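Local coordinates for protein D-galactonate dehydratase family member Dd703_0947 (PDB 4IHC) that dehydrates D-mannonate and D-gluconate to 2-dehydro-3-deoxy-D-gluconate with low, magnesium-dependent activity, so that neither sugar acid is likely to be its physiological substrate, at residues 293-298 against 317-322; 173-178 against 244-249; 240-245 against 267-272. All blocks are in the same frame, centred on the assembly; numbering follows the deposited sequence.

Contact 1: residues 293-298 against 317-322; sequences PISMGE and YIRCHV. With MG (magnesium ion), chain I.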
loop_
_atom_site.group_PDB
_atom_site.type_symbol
_atom_site.label_atom_id
_atom_site.label_comp_id
_atom_site.label_asym_id
_atom_site.label_seq_id
_atom_site.Cartn_x
_atom_site.Cartn_y
_atom_site.Cartn_z
ATOM N N PRO A 293 -15.829 -17.426 -8.715
ATOM C CA PRO A 293 -16.216 -17.059 -7.344
ATOM C C PRO A 293 -15.602 -18.041 -6.344
ATOM O O PRO A 293 -15.495 -19.250 -6.616
ATOM C CB PRO A 293 -17.744 -17.187 -7.356
ATOM C CG PRO A 293 -18.134 -17.242 -8.830
ATOM C CD PRO A 293 -16.970 -17.904 -9.510
ATOM N N ILE A 294 -15.212 -17.520 -5.193
ATOM C CA ILE A 294 -14.523 -18.298 -4.186
ATOM C C ILE A 294 -15.332 -18.343 -2.911
ATOM O O ILE A 294 -15.945 -17.357 -2.525
ATOM C CB ILE A 294 -13.160 -17.648 -3.866
ATOM C CG1 ILE A 294 -12.323 -17.530 -5.148
ATOM C CG2 ILE A 294 -12.420 -18.409 -2.781
ATOM C CD1 ILE A 294 -12.021 -18.865 -5.815
ATOM N N SER A 295 -15.327 -19.487 -2.243
ATOM C CA SER A 295 -15.880 -19.545 -0.906
ATOM C C SER A 295 -14.844 -20.129 0.028
ATOM O O SER A 295 -14.032 -20.949 -0.366
ATOM C CB SER A 295 -17.144 -20.395 -0.888
ATOM O OG SER A 295 -16.830 -21.735 -1.204
ATOM N N MET A 296 -14.876 -19.691 1.277
ATOM C CA MET A 296 -13.929 -20.132 2.272
ATOM C C MET A 296 -14.662 -20.160 3.593
ATOM O O MET A 296 -15.630 -19.421 3.802
ATOM C CB MET A 296 -12.768 -19.130 2.397
ATOM C CG MET A 296 -11.764 -19.145 1.246
ATOM S SD MET A 296 -10.506 -20.443 1.442
ATOM C CE MET A 296 -9.891 -20.124 3.105
ATOM N N GLY A 297 -14.200 -21.005 4.499
ATOM C CA GLY A 297 -14.521 -20.765 5.881
ATOM C C GLY A 297 -15.068 -21.885 6.732
ATOM O O GLY A 297 -15.236 -21.688 7.943
ATOM N N GLU A 298 -15.352 -23.051 6.156
ATOM C CA GLU A 298 -15.870 -24.102 7.026
ATOM C C GLU A 298 -14.886 -24.407 8.176
ATOM O O GLU A 298 -15.330 -24.680 9.291
ATOM C CB GLU A 298 -16.266 -25.362 6.253
ATOM C CG GLU A 298 -15.081 -26.174 5.823
ATOM C CD GLU A 298 -15.490 -27.330 4.928
ATOM O OE1 GLU A 298 -16.377 -27.139 4.059
ATOM O OE2 GLU A 298 -14.919 -28.423 5.100
ATOM N N TYR A 317 -18.223 -15.921 -0.788
ATOM C CA TYR A 317 -19.166 -16.653 0.053
ATOM C C TYR A 317 -18.397 -17.047 1.302
ATOM O O TYR A 317 -17.283 -17.557 1.215
ATOM C CB TYR A 317 -19.681 -17.915 -0.657
ATOM C CG TYR A 317 -20.504 -17.603 -1.897
ATOM C CD1 TYR A 317 -21.887 -17.417 -1.801
ATOM C CD2 TYR A 317 -19.897 -17.463 -3.141
ATOM C CE1 TYR A 317 -22.649 -17.119 -2.923
ATOM C CE2 TYR A 317 -20.635 -17.154 -4.273
ATOM C CZ TYR A 317 -22.001 -16.977 -4.148
ATOM O OH TYR A 317 -22.746 -16.665 -5.233
ATOM N N ILE A 318 -18.985 -16.792 2.458
ATOM C CA ILE A 318 -18.411 -17.225 3.725
ATOM C C ILE A 318 -19.102 -18.545 4.141
ATOM O O ILE A 318 -20.357 -18.633 4.170
ATOM C CB ILE A 318 -18.544 -16.099 4.793
ATOM C CG1 ILE A 318 -17.850 -16.488 6.102
ATOM C CG2 ILE A 318 -20.012 -15.768 5.070
ATOM C CD1 ILE A 318 -16.347 -16.661 5.939
ATOM N N ARG A 319 -18.297 -19.553 4.492
ATOM C CA ARG A 319 -18.779 -20.932 4.681
ATOM C C ARG A 319 -18.715 -21.498 6.092
ATOM O O ARG A 319 -18.675 -22.722 6.260
ATOM C CB ARG A 319 -17.953 -21.880 3.820
ATOM C CG ARG A 319 -18.131 -21.691 2.338
ATOM C CD ARG A 319 -19.289 -22.565 1.904
ATOM N NE ARG A 319 -18.989 -23.951 2.146
ATOM C CZ ARG A 319 -19.893 -24.902 2.382
ATOM N NH1 ARG A 319 -21.190 -24.625 2.440
ATOM N NH2 ARG A 319 -19.477 -26.137 2.581
ATOM N N CYS A 320 -18.704 -20.648 7.099
ATOM C CA CYS A 320 -18.489 -21.132 8.456
ATOM C C CYS A 320 -19.488 -22.184 8.888
ATOM O O CYS A 320 -20.635 -22.194 8.437
ATOM C CB CYS A 320 -18.462 -19.973 9.461
ATOM S SG CYS A 320 -17.090 -18.824 9.148
ATOM N N HIS A 321 -19.017 -23.076 9.744
ATOM C CA HIS A 321 -19.855 -23.987 10.510
ATOM C C HIS A 321 -20.344 -23.200 11.708
ATOM O O HIS A 321 -19.562 -22.843 12.617
ATOM C CB HIS A 321 -19.015 -25.181 10.979
ATOM C CG HIS A 321 -19.826 -26.362 11.422
ATOM N ND1 HIS A 321 -20.071 -27.452 10.604
ATOM C CD2 HIS A 321 -20.435 -26.629 12.601
ATOM C CE1 HIS A 321 -20.789 -28.342 11.272
ATOM N NE2 HIS A 321 -21.037 -27.859 12.478
ATOM N N VAL A 322 -21.644 -22.929 11.729
ATOM C CA VAL A 322 -22.207 -21.998 12.683
ATOM C C VAL A 322 -21.853 -22.315 14.149
ATOM O O VAL A 322 -21.455 -21.409 14.923
ATOM C CB VAL A 322 -23.734 -21.828 12.464
ATOM C CG1 VAL A 322 -24.363 -21.114 13.640
ATOM C CG2 VAL A 322 -24.002 -21.056 11.161
HETATM MG MG MG I . -16.027 -28.156 2.052
HETATM O O HOH W 1 -16.445 -22.685 10.929
HETATM O O HOH W 2 -15.606 -29.788 2.824
HETATM O O HOH W 3 -14.114 -27.538 2.172
#
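The side chains of Arg-319 and Glu-298 lie side by side and point the same way beyond the end of a short parallel strand pairing; the glutamate binds the magnesium ion and the arginine stands beside it. In the pairing itself, Met-296 bonds the other strand through both its backbone polar atoms: its N donates to Tyr-317 O at 3.2 Å and its O accepts from Arg-319 N at 2.8 Å. A weak bond from Tyr-317 N to Ile-294 O starts the ladder. Past the strand, Gly-297 takes a positive phi of 131°, and contact passes to a CA-H...O approach of Cys-320 CA to Gly-297 O, 3.3 Å. One water then bridges Glu-298 O and His-321 N.

Metal and charge come next. Glu-298 OE1 binds magnesium at 2.3 Å, sharing it with Asp-246, Glu-272 and two waters, one of which also donates to Glu-298 OE2 at 2.7 Å. With chi1 at 76° and the chain extended beyond CG, the carboxylate is carried out to the ion. Arg-319 NH2 stops 3.6 Å from Glu-298 OE1, the two planes turned 57° apart; its salt bridge is to Glu-375, and it also bonds Glu-272. Its charge probably helps balance the gathered carboxylates, and both residues probably bind substrate, as in relatives.

Carbon contacts complete the pairing. Arg-319 CG rests on Ser-295 CB at 3.6 Å, while Ser-295 OG is buried without a polar partner. Pro-293 CB meets the Tyr-317 ring at its edge.

These strands and helix 303-311 form one beta-alpha-beta unit of the enolase-type barrel, flanked by strands 270-272 and 344-345. Helix 283-289 packs on Ile-294 and Met-296, and helix 328-340 covers Ile-318 and Cys-320.

Contact 2: residues 173-178 against 244-249; sequences YVRCQM and IHDVHE. With MG (magnesium ion), chain I.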
loop_
_atom_site.group_PDB
_atom_site.type_symbol
_atom_site.label_atom_id
_atom_site.label_comp_id
_atom_site.label_asym_id
_atom_site.label_seq_id
_atom_site.Cartn_x
_atom_site.Cartn_y
_atom_site.Cartn_z
ATOM N N TYR A 173 -28.865 -26.551 -7.694
ATOM C CA TYR A 173 -27.451 -26.359 -7.440
ATOM C C TYR A 173 -26.911 -27.683 -6.935
ATOM O O TYR A 173 -27.574 -28.386 -6.182
ATOM C CB TYR A 173 -27.215 -25.301 -6.357
ATOM C CG TYR A 173 -27.927 -23.983 -6.548
ATOM C CD1 TYR A 173 -29.315 -23.901 -6.452
ATOM C CD2 TYR A 173 -27.206 -22.793 -6.761
ATOM C CE1 TYR A 173 -29.976 -22.689 -6.567
ATOM C CE2 TYR A 173 -27.867 -21.571 -6.888
ATOM C CZ TYR A 173 -29.252 -21.529 -6.803
ATOM O OH TYR A 173 -29.927 -20.325 -6.943
ATOM N N VAL A 174 -25.697 -28.020 -7.335
ATOM C CA VAL A 174 -25.114 -29.299 -6.982
ATOM C C VAL A 174 -23.603 -29.131 -6.807
ATOM O O VAL A 174 -22.984 -28.341 -7.486
ATOM C CB VAL A 174 -25.423 -30.355 -8.057
ATOM C CG1 VAL A 174 -26.931 -30.530 -8.201
ATOM C CG2 VAL A 174 -24.808 -29.961 -9.394
ATOM N N ARG A 175 -23.037 -29.840 -5.846
ATOM C CA ARG A 175 -21.594 -29.893 -5.652
ATOM C C ARG A 175 -21.120 -31.165 -6.366
ATOM O O ARG A 175 -21.623 -32.228 -6.081
ATOM C CB ARG A 175 -21.306 -29.987 -4.149
ATOM C CG ARG A 175 -19.848 -30.096 -3.668
ATOM C CD ARG A 175 -19.931 -30.472 -2.191
ATOM N NE ARG A 175 -18.687 -30.528 -1.418
ATOM C CZ ARG A 175 -18.036 -31.646 -1.102
ATOM N NH1 ARG A 175 -16.934 -31.581 -0.360
ATOM N NH2 ARG A 175 -18.466 -32.828 -1.543
ATOM N N CYS A 176 -20.155 -31.039 -7.277
ATOM C CA CYS A 176 -19.663 -32.163 -8.090
ATOM C C CYS A 176 -18.233 -32.536 -7.774
ATOM O O CYS A 176 -17.298 -31.762 -8.080
ATOM C CB CYS A 176 -19.650 -31.746 -9.554
ATOM S SG CYS A 176 -21.136 -30.843 -9.966
ATOM N N GLN A 177 -18.051 -33.724 -7.211
ATOM C CA GLN A 177 -16.712 -34.248 -6.946
ATOM C C GLN A 177 -16.607 -35.573 -7.667
ATOM O O GLN A 177 -17.518 -36.393 -7.586
ATOM C CB GLN A 177 -16.496 -34.488 -5.446
ATOM C CG GLN A 177 -16.880 -33.322 -4.557
ATOM C CD GLN A 177 -15.929 -32.140 -4.697
ATOM O OE1 GLN A 177 -16.375 -30.991 -4.844
ATOM N NE2 GLN A 177 -14.615 -32.411 -4.652
ATOM N N MET A 178 -15.500 -35.785 -8.359
ATOM C CA MET A 178 -15.213 -37.080 -8.961
ATOM C C MET A 178 -14.040 -37.667 -8.207
ATOM O O MET A 178 -12.988 -37.018 -8.104
ATOM C CB MET A 178 -14.846 -36.908 -10.445
ATOM C CG MET A 178 -14.417 -38.187 -11.150
ATOM S SD MET A 178 -14.220 -37.932 -12.935
ATOM C CE MET A 178 -12.785 -36.848 -13.017
ATOM N N ILE A 244 -20.976 -26.459 -7.985
ATOM C CA ILE A 244 -20.052 -26.089 -6.935
ATOM C C ILE A 244 -18.939 -27.153 -6.890
ATOM O O ILE A 244 -19.236 -28.327 -6.974
ATOM C CB ILE A 244 -20.805 -26.070 -5.623
ATOM C CG1 ILE A 244 -21.565 -24.742 -5.505
ATOM C CG2 ILE A 244 -19.872 -26.328 -4.437
ATOM C CD1 ILE A 244 -22.597 -24.743 -4.407
ATOM N N HIS A 245 -17.671 -26.752 -6.767
ATOM C CA HIS A 245 -16.605 -27.734 -6.574
ATOM C C HIS A 245 -15.811 -27.378 -5.329
ATOM O O HIS A 245 -15.485 -26.218 -5.124
ATOM C CB HIS A 245 -15.668 -27.781 -7.791
ATOM C CG HIS A 245 -14.596 -28.814 -7.677
ATOM N ND1 HIS A 245 -14.864 -30.171 -7.716
ATOM C CD2 HIS A 245 -13.249 -28.697 -7.515
ATOM C CE1 HIS A 245 -13.732 -30.844 -7.560
ATOM N NE2 HIS A 245 -12.736 -29.977 -7.458
ATOM N N ASP A 246 -15.498 -28.388 -4.520
ATOM C CA ASP A 246 -14.738 -28.236 -3.280
ATOM C C ASP A 246 -13.302 -28.731 -3.407
ATOM O O ASP A 246 -13.063 -29.935 -3.492
ATOM C CB ASP A 246 -15.432 -29.054 -2.182
ATOM C CG ASP A 246 -15.095 -28.572 -0.770
ATOM O OD1 ASP A 246 -14.025 -27.949 -0.569
ATOM O OD2 ASP A 246 -15.889 -28.860 0.162
ATOM N N VAL A 247 -12.340 -27.806 -3.421
ATOM C CA VAL A 247 -10.933 -28.158 -3.474
ATOM C C VAL A 247 -10.458 -28.699 -2.113
ATOM O O VAL A 247 -9.521 -29.503 -2.034
ATOM C CB VAL A 247 -10.067 -26.955 -3.869
ATOM C CG1 VAL A 247 -8.591 -27.319 -3.898
ATOM C CG2 VAL A 247 -10.501 -26.373 -5.212
ATOM N N HIS A 248 -11.072 -28.222 -1.037
ATOM C CA HIS A 248 -10.881 -28.850 0.263
ATOM C C HIS A 248 -9.427 -28.797 0.708
ATOM O O HIS A 248 -8.933 -29.769 1.279
ATOM C CB HIS A 248 -11.308 -30.312 0.158
ATOM C CG HIS A 248 -11.817 -30.897 1.434
ATOM N ND1 HIS A 248 -11.006 -31.145 2.518
ATOM C CD2 HIS A 248 -13.049 -31.335 1.778
ATOM C CE1 HIS A 248 -11.720 -31.687 3.487
ATOM N NE2 HIS A 248 -12.965 -31.811 3.065
ATOM N N GLU A 249 -8.748 -27.682 0.413
ATOM C CA GLU A 249 -7.323 -27.461 0.737
ATOM C C GLU A 249 -6.336 -28.575 0.269
ATOM O O GLU A 249 -5.292 -28.775 0.882
ATOM C CB GLU A 249 -7.139 -27.164 2.239
ATOM C CG GLU A 249 -7.265 -28.411 3.112
ATOM C CD GLU A 249 -7.296 -28.119 4.609
ATOM O OE1 GLU A 249 -7.677 -29.020 5.396
ATOM O OE2 GLU A 249 -6.940 -26.995 5.014
HETATM MG MG MG I . -16.027 -28.156 2.052
HETATM O O HOH W 3 -14.114 -27.538 2.172
HETATM O O HOH W 2 -15.606 -29.788 2.824
#
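Arg-175 NH1 forms a salt bridge with Asp-246 OD2 at 3.0 Å; the oxygen lies in the guanidinium plane, whereas the arginine comes in from above the carboxylate plane, 37° out of it. The same OD2 binds magnesium at 2.0 Å, so Arg-175 stands in the second shell and probably helps to position this metal ligand.

Two backbone bonds, Ile-244 N to Val-174 O and Cys-176 N to Ile-244 O, set a parallel register centred on Arg-175 and Ile-244. These are neighbouring strands of the enolase-type barrel; their short axes cross at 41°, and beyond this point side chains take over the bonding.

Gln-177 makes two of these bonds. Its OE1 takes Asp-246 N at 2.8 Å on a lone pair in the amide plane, and its NE2 reaches back to Asp-246 O at 3.1 Å, tilted from that plane. His-245 ND1 gives a hydrogen bond, in the ring plane, to Cys-176 O at 2.9 Å, while His-245 NE2 is hydrogen-bonded to Tyr-222 OH. The Gln-177 amide and His-245 ring are nearly parallel, only 9° apart.

The carbon contact is chiefly Ile-244 CG2 against Arg-175 CG, 3.8 Å, where the two side chains cross at about a right angle.

Contact 3: residues 240-245 against 267-272; sequences GIEFIH and QLFYLE. With MG (magnesium ion), chain I.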
loop_
_atom_site.group_PDB
_atom_site.type_symbol
_atom_site.label_atom_id
_atom_site.label_comp_id
_atom_site.label_asym_id
_atom_site.label_seq_id
_atom_site.Cartn_x
_atom_site.Cartn_y
_atom_site.Cartn_z
ATOM N N GLY A 240 -27.659 -24.195 -17.328
ATOM C CA GLY A 240 -28.770 -23.833 -16.434
ATOM C C GLY A 240 -28.507 -24.267 -15.002
ATOM O O GLY A 240 -28.856 -23.583 -14.046
ATOM N N ILE A 241 -27.868 -25.415 -14.871
ATOM C CA ILE A 241 -27.548 -25.993 -13.591
ATOM C C ILE A 241 -26.352 -25.253 -12.968
ATOM O O ILE A 241 -25.430 -24.845 -13.676
ATOM C CB ILE A 241 -27.264 -27.507 -13.766
ATOM C CG1 ILE A 241 -27.027 -28.180 -12.414
ATOM C CG2 ILE A 241 -26.079 -27.739 -14.678
ATOM C CD1 ILE A 241 -28.295 -28.350 -11.622
ATOM N N GLU A 242 -26.391 -25.050 -11.656
ATOM C CA GLU A 242 -25.314 -24.355 -10.964
ATOM C C GLU A 242 -24.400 -25.395 -10.339
ATOM O O GLU A 242 -24.886 -26.366 -9.767
ATOM C CB GLU A 242 -25.888 -23.450 -9.885
ATOM C CG GLU A 242 -26.733 -22.311 -10.447
ATOM C CD GLU A 242 -25.939 -21.308 -11.295
ATOM O OE1 GLU A 242 -24.711 -21.127 -11.081
ATOM O OE2 GLU A 242 -26.550 -20.689 -12.193
ATOM N N PHE A 243 -23.090 -25.196 -10.454
ATOM C CA PHE A 243 -22.112 -26.215 -10.053
ATOM C C PHE A 243 -21.253 -25.644 -8.991
ATOM O O PHE A 243 -20.803 -24.518 -9.111
ATOM C CB PHE A 243 -21.141 -26.588 -11.186
ATOM C CG PHE A 243 -21.752 -27.408 -12.286
ATOM C CD1 PHE A 243 -22.904 -28.152 -12.067
ATOM C CD2 PHE A 243 -21.131 -27.490 -13.522
ATOM C CE1 PHE A 243 -23.451 -28.931 -13.072
ATOM C CE2 PHE A 243 -21.675 -28.269 -14.534
ATOM C CZ PHE A 243 -22.839 -28.988 -14.311
ATOM N N ILE A 244 -20.976 -26.459 -7.985
ATOM C CA ILE A 244 -20.052 -26.089 -6.935
ATOM C C ILE A 244 -18.939 -27.153 -6.890
ATOM O O ILE A 244 -19.236 -28.327 -6.974
ATOM C CB ILE A 244 -20.805 -26.070 -5.623
ATOM C CG1 ILE A 244 -21.565 -24.742 -5.505
ATOM C CG2 ILE A 244 -19.872 -26.328 -4.437
ATOM C CD1 ILE A 244 -22.597 -24.743 -4.407
ATOM N N HIS A 245 -17.671 -26.752 -6.767
ATOM C CA HIS A 245 -16.605 -27.734 -6.574
ATOM C C HIS A 245 -15.811 -27.378 -5.329
ATOM O O HIS A 245 -15.485 -26.218 -5.124
ATOM C CB HIS A 245 -15.668 -27.781 -7.791
ATOM C CG HIS A 245 -14.596 -28.814 -7.677
ATOM N ND1 HIS A 245 -14.864 -30.171 -7.716
ATOM C CD2 HIS A 245 -13.249 -28.697 -7.515
ATOM C CE1 HIS A 245 -13.732 -30.844 -7.560
ATOM N NE2 HIS A 245 -12.736 -29.977 -7.458
ATOM N N GLN A 267 -17.962 -21.602 -15.409
ATOM C CA GLN A 267 -18.833 -20.753 -14.609
ATOM C C GLN A 267 -19.427 -21.427 -13.369
ATOM O O GLN A 267 -20.649 -21.531 -13.218
ATOM C CB GLN A 267 -19.918 -20.132 -15.501
ATOM C CG GLN A 267 -19.282 -19.149 -16.486
ATOM C CD GLN A 267 -20.249 -18.598 -17.499
ATOM O OE1 GLN A 267 -20.813 -17.526 -17.306
ATOM N NE2 GLN A 267 -20.442 -19.325 -18.593
ATOM N N LEU A 268 -18.552 -21.862 -12.474
ATOM C CA LEU A 268 -18.991 -22.401 -11.196
ATOM C C LEU A 268 -19.736 -21.355 -10.400
ATOM O O LEU A 268 -19.488 -20.166 -10.528
ATOM C CB LEU A 268 -17.819 -22.942 -10.358
ATOM C CG LEU A 268 -16.868 -23.963 -10.998
ATOM C CD1 LEU A 268 -16.058 -24.693 -9.937
ATOM C CD2 LEU A 268 -17.557 -24.972 -11.887
ATOM N N PHE A 269 -20.668 -21.821 -9.574
ATOM C CA PHE A 269 -21.328 -20.971 -8.597
ATOM C C PHE A 269 -20.299 -20.545 -7.542
ATOM O O PHE A 269 -20.248 -19.365 -7.130
ATOM C CB PHE A 269 -22.493 -21.727 -7.959
ATOM C CG PHE A 269 -23.287 -20.897 -7.008
ATOM C CD1 PHE A 269 -24.246 -20.007 -7.479
ATOM C CD2 PHE A 269 -23.084 -21.001 -5.642
ATOM C CE1 PHE A 269 -24.971 -19.224 -6.591
ATOM C CE2 PHE A 269 -23.797 -20.208 -4.760
ATOM C CZ PHE A 269 -24.762 -19.343 -5.238
ATOM N N TYR A 270 -19.518 -21.521 -7.073
ATOM C CA TYR A 270 -18.269 -21.215 -6.379
ATOM C C TYR A 270 -17.273 -22.359 -6.279
ATOM O O TYR A 270 -17.648 -23.518 -6.232
ATOM C CB TYR A 270 -18.496 -20.587 -5.009
ATOM C CG TYR A 270 -19.221 -21.388 -3.928
ATOM C CD1 TYR A 270 -18.722 -22.595 -3.438
ATOM C CD2 TYR A 270 -20.360 -20.856 -3.307
ATOM C CE1 TYR A 270 -19.380 -23.296 -2.402
ATOM C CE2 TYR A 270 -20.994 -21.527 -2.272
ATOM C CZ TYR A 270 -20.502 -22.743 -1.820
ATOM O OH TYR A 270 -21.156 -23.377 -0.785
ATOM N N LEU A 271 -15.995 -21.998 -6.265
ATOM C CA LEU A 271 -14.911 -22.910 -5.978
ATOM C C LEU A 271 -14.548 -22.778 -4.489
ATOM O O LEU A 271 -14.204 -21.687 -4.036
ATOM C CB LEU A 271 -13.720 -22.559 -6.866
ATOM C CG LEU A 271 -12.450 -23.432 -6.755
ATOM C CD1 LEU A 271 -12.749 -24.864 -7.144
ATOM C CD2 LEU A 271 -11.338 -22.886 -7.642
ATOM N N GLU A 272 -14.631 -23.881 -3.748
ATOM C CA GLU A 272 -14.585 -23.842 -2.299
ATOM C C GLU A 272 -13.230 -24.255 -1.734
ATOM O O GLU A 272 -12.609 -25.197 -2.230
ATOM C CB GLU A 272 -15.682 -24.760 -1.737
ATOM C CG GLU A 272 -15.556 -25.033 -0.259
ATOM C CD GLU A 272 -16.699 -25.869 0.267
ATOM O OE1 GLU A 272 -17.752 -25.914 -0.406
ATOM O OE2 GLU A 272 -16.547 -26.469 1.356
HETATM MG MG MG I . -16.027 -28.156 2.052
HETATM O O HOH W 4 -22.682 -22.873 -11.921
HETATM O O HOH W 2 -15.606 -29.788 2.824
HETATM O O HOH W 3 -14.114 -27.538 2.172
#
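Ile-244 lodges between Phe-269 and Tyr-270, and its side chain can be followed outward atom by atom. Ile-244 CB sits 4.1 Å from Tyr-270 O. One branch, Ile-244 CG2, meets the Tyr-270 ring at CE1, 3.7 Å away. The other, CG1, runs alongside Phe-269, touching both its CB and CD2. At the tip, Ile-244 CD1 does double duty: it stands over the face of the Tyr-270 ring in a CH-pi contact, 4.1 Å from the centroid and 20° off the normal, and it touches Phe-269 CD2 at 4.0 Å. Tyr-270 can offer that face because its chi1 of 63° places the ring between its own N and carbonyl carbon; its OH is hydrogen-bonded to Tyr-148.

The backbones run parallel. Phe-269 N donates to Phe-243 O at 2.7 Å, His-245 N to Tyr-270 O, and Glu-272 N to His-245 O at 2.8 Å. At the Glu-242 end of the pairing a water joins the segments, donating to Glu-242 OE1 and Gln-267 O and accepting from Phe-243 N.

On the sheet face carrying His-245 and Leu-271, Leu-271 CD1 reaches the edge of the His-245 ring, 3.9 Å from His-245 CD2, and Leu-268 CD1 packs on His-245 CB. Helix 219-237 covers this side, while Ile-244 and Tyr-270 face the barrel interior.

Polarity changes along the pair. After the apolar cluster comes Glu-272, whose extended chain brings OE2 to the magnesium ion at 1.9 Å; Arg-319 also donates to that oxygen. Because Glu-272 N is bonded to His-245 O, the strand pairing probably helps to set where the carboxylate starts from, and the positive charges of metal and arginine would both be expected to favour its ionised form.

Going from the N terminus, contact 2 closes the longest loop: from strand 173-178 the chain passes through helix 219-237 before strand 242-246 pairs with it. Contact 3 starts on that same strand, sharing Ile-244 and His-245, and closes a shorter loop round helix 253-263. Contact 1 closes its own loop round helix 303-311. None encloses another: contact 3 begins on the strand where contact 2 ends, and contact 1 follows both. Strands 270-272 and 294-296 are neighbours, with a probable hydrogen bond from Leu-271 N to Pro-293 O, so the three contacts line one continuous arc of the barrel wall. Each supplies one carboxylate ligand, Asp-246, Glu-272 or Glu-298, to the same magnesium ion.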